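Local structure of putative histidinol-phosphate aminotransferase (3LY1) at residues M338-V341 with A342-R346. The protein probably acts as a pyridoxal-phosphate-dependent aminotransferase of the class-II family, in the histidinol-phosphate aminotransferase subfamily. Sequence-based numbering, arbitrary orientation.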
loop_
_atom_site.group_PDB
_atom_site.type_symbol
_atom_site.label_atom_id
_atom_site.label_comp_id
_atom_site.label_asym_id
_atom_site.label_seq_id
_atom_site.Cartn_x
_atom_site.Cartn_y
_atom_site.Cartn_z
HETATM N N MSE A 338 20.590 24.909 1.873
HETATM C CA MSE A 338 19.818 26.112 1.566
HETATM C C MSE A 338 20.715 27.342 1.486
HETATM O O MSE A 338 20.440 28.245 0.702
HETATM C CB MSE A 338 18.667 26.330 2.563
HETATM C CG MSE A 338 17.563 25.306 2.428
HETATM SE SE MSE A 338 17.276 24.686 0.594
HETATM C CE MSE A 338 16.564 26.316 -0.239
ATOM N N GLN A 339 21.787 27.373 2.286
ATOM C CA GLN A 339 22.830 28.400 2.119
ATOM C C GLN A 339 23.476 28.354 0.718
ATOM O O GLN A 339 23.688 29.379 0.072
ATOM C CB GLN A 339 23.917 28.297 3.189
ATOM C CG GLN A 339 24.916 29.437 3.073
ATOM C CD GLN A 339 24.269 30.791 3.351
ATOM O OE1 GLN A 339 23.518 30.933 4.316
ATOM N NE2 GLN A 339 24.543 31.784 2.495
ATOM N N TRP A 340 23.786 27.164 0.245
ATOM C CA TRP A 340 24.367 27.023 -1.071
ATOM C C TRP A 340 23.348 27.429 -2.157
ATOM O O TRP A 340 23.691 28.136 -3.153
ATOM C CB TRP A 340 24.821 25.582 -1.267
ATOM C CG TRP A 340 25.737 25.426 -2.379
ATOM C CD1 TRP A 340 27.111 25.516 -2.340
ATOM C CD2 TRP A 340 25.386 25.177 -3.727
ATOM N NE1 TRP A 340 27.619 25.319 -3.596
ATOM C CE2 TRP A 340 26.579 25.110 -4.464
ATOM C CE3 TRP A 340 24.174 24.998 -4.387
ATOM C CZ2 TRP A 340 26.595 24.880 -5.847
ATOM C CZ3 TRP A 340 24.187 24.760 -5.770
ATOM C CH2 TRP A 340 25.396 24.704 -6.479
ATOM N N VAL A 341 22.093 27.020 -1.948
ATOM C CA VAL A 341 21.052 27.370 -2.909
ATOM C C VAL A 341 20.826 28.891 -2.929
ATOM O O VAL A 341 20.747 29.488 -4.024
ATOM C CB VAL A 341 19.705 26.617 -2.684
ATOM C CG1 VAL A 341 18.601 27.175 -3.603
ATOM C CG2 VAL A 341 19.891 25.124 -2.979
ATOM N N ALA A 342 20.675 29.478 -1.743
ATOM C CA ALA A 342 20.504 30.911 -1.569
ATOM C C ALA A 342 21.629 31.688 -2.253
ATOM O O ALA A 342 21.383 32.641 -2.980
ATOM C CB ALA A 342 20.450 31.284 -0.080
ATOM N N ASP A 343 22.877 31.280 -2.045
ATOM C CA ASP A 343 23.938 31.973 -2.725
ATOM C C ASP A 343 23.926 31.751 -4.247
ATOM O O ASP A 343 24.296 32.658 -4.975
ATOM C CB ASP A 343 25.262 31.635 -2.111
ATOM C CG ASP A 343 25.388 32.192 -0.714
ATOM O OD1 ASP A 343 24.824 33.289 -0.472
ATOM O OD2 ASP A 343 26.027 31.528 0.116
ATOM N N THR A 344 23.498 30.571 -4.724
ATOM C CA THR A 344 23.327 30.332 -6.162
ATOM C C THR A 344 22.256 31.291 -6.745
ATOM O O THR A 344 22.410 31.862 -7.836
ATOM C CB THR A 344 22.984 28.847 -6.452
ATOM O OG1 THR A 344 24.052 28.016 -5.975
ATOM C CG2 THR A 344 22.815 28.590 -7.935
HETATM N N MSE A 345 21.169 31.470 -6.007
HETATM C CA MSE A 345 20.149 32.428 -6.381
HETATM C C MSE A 345 20.730 33.865 -6.517
HETATM O O MSE A 345 20.495 34.537 -7.530
HETATM C CB MSE A 345 19.025 32.393 -5.344
HETATM C CG MSE A 345 18.277 31.089 -5.313
HETATM SE SE MSE A 345 17.055 30.992 -3.802
HETATM C CE MSE A 345 15.877 32.475 -4.205
ATOM N N ARG A 346 21.548 34.300 -5.542
ATOM C CA ARG A 346 22.191 35.611 -5.627
ATOM C C ARG A 346 23.049 35.726 -6.863
ATOM O O ARG A 346 23.061 36.773 -7.514
ATOM C CB ARG A 346 23.004 35.924 -4.365
ATOM C CG ARG A 346 22.132 36.172 -3.162
ATOM C CD ARG A 346 22.992 36.281 -1.864
ATOM N NE ARG A 346 22.141 36.544 -0.708
ATOM C CZ ARG A 346 21.759 35.642 0.193
ATOM N NH1 ARG A 346 22.200 34.383 0.142
ATOM N NH2 ARG A 346 20.955 36.005 1.185
#
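The carbonyl oxygen Trp340 O accepts two hydrogen bonds from Thr344, a standard example of how a threonine turns its hydroxyl back onto its own alpha helix, here 335-350. Thr344 N supplies the regular i to i+4 bond, while Thr344 OG1 adds a second at 2.8 Å, the two donors arriving from opposite faces of the carbonyl plane. With chi1 at -60°, OG1 lies beside the backbone nitrogen, facing the preceding turn. The same hydroxyl oxygen also sits over one face of the Trp340 indole, displaced toward its rim and 3.3 Å from Trp340 CZ3. Phe10, in the N-terminal region, meets this indole with its ring at about 50°.

A polar chain runs along another side of the helix. Gln339 bends at chi2 (65°) and sends NE2 to Asp343 OD2, 2.8 Å away in a nearly straight bond; the acceptor lies in the amide plane but is approached from above the carboxylate plane. Asp343 OD1 in turn forms a salt bridge with Arg346 NH1 at 2.9 Å, and Arg346 NH2 pairs with Asp282, tying this helix to helix 259-283. That long helix also receives Ala342 and Met345 on the buried side, well away from the cofactor site. There the selenomethionine Met345 places its SE 4.1 Å from Val341 CG1.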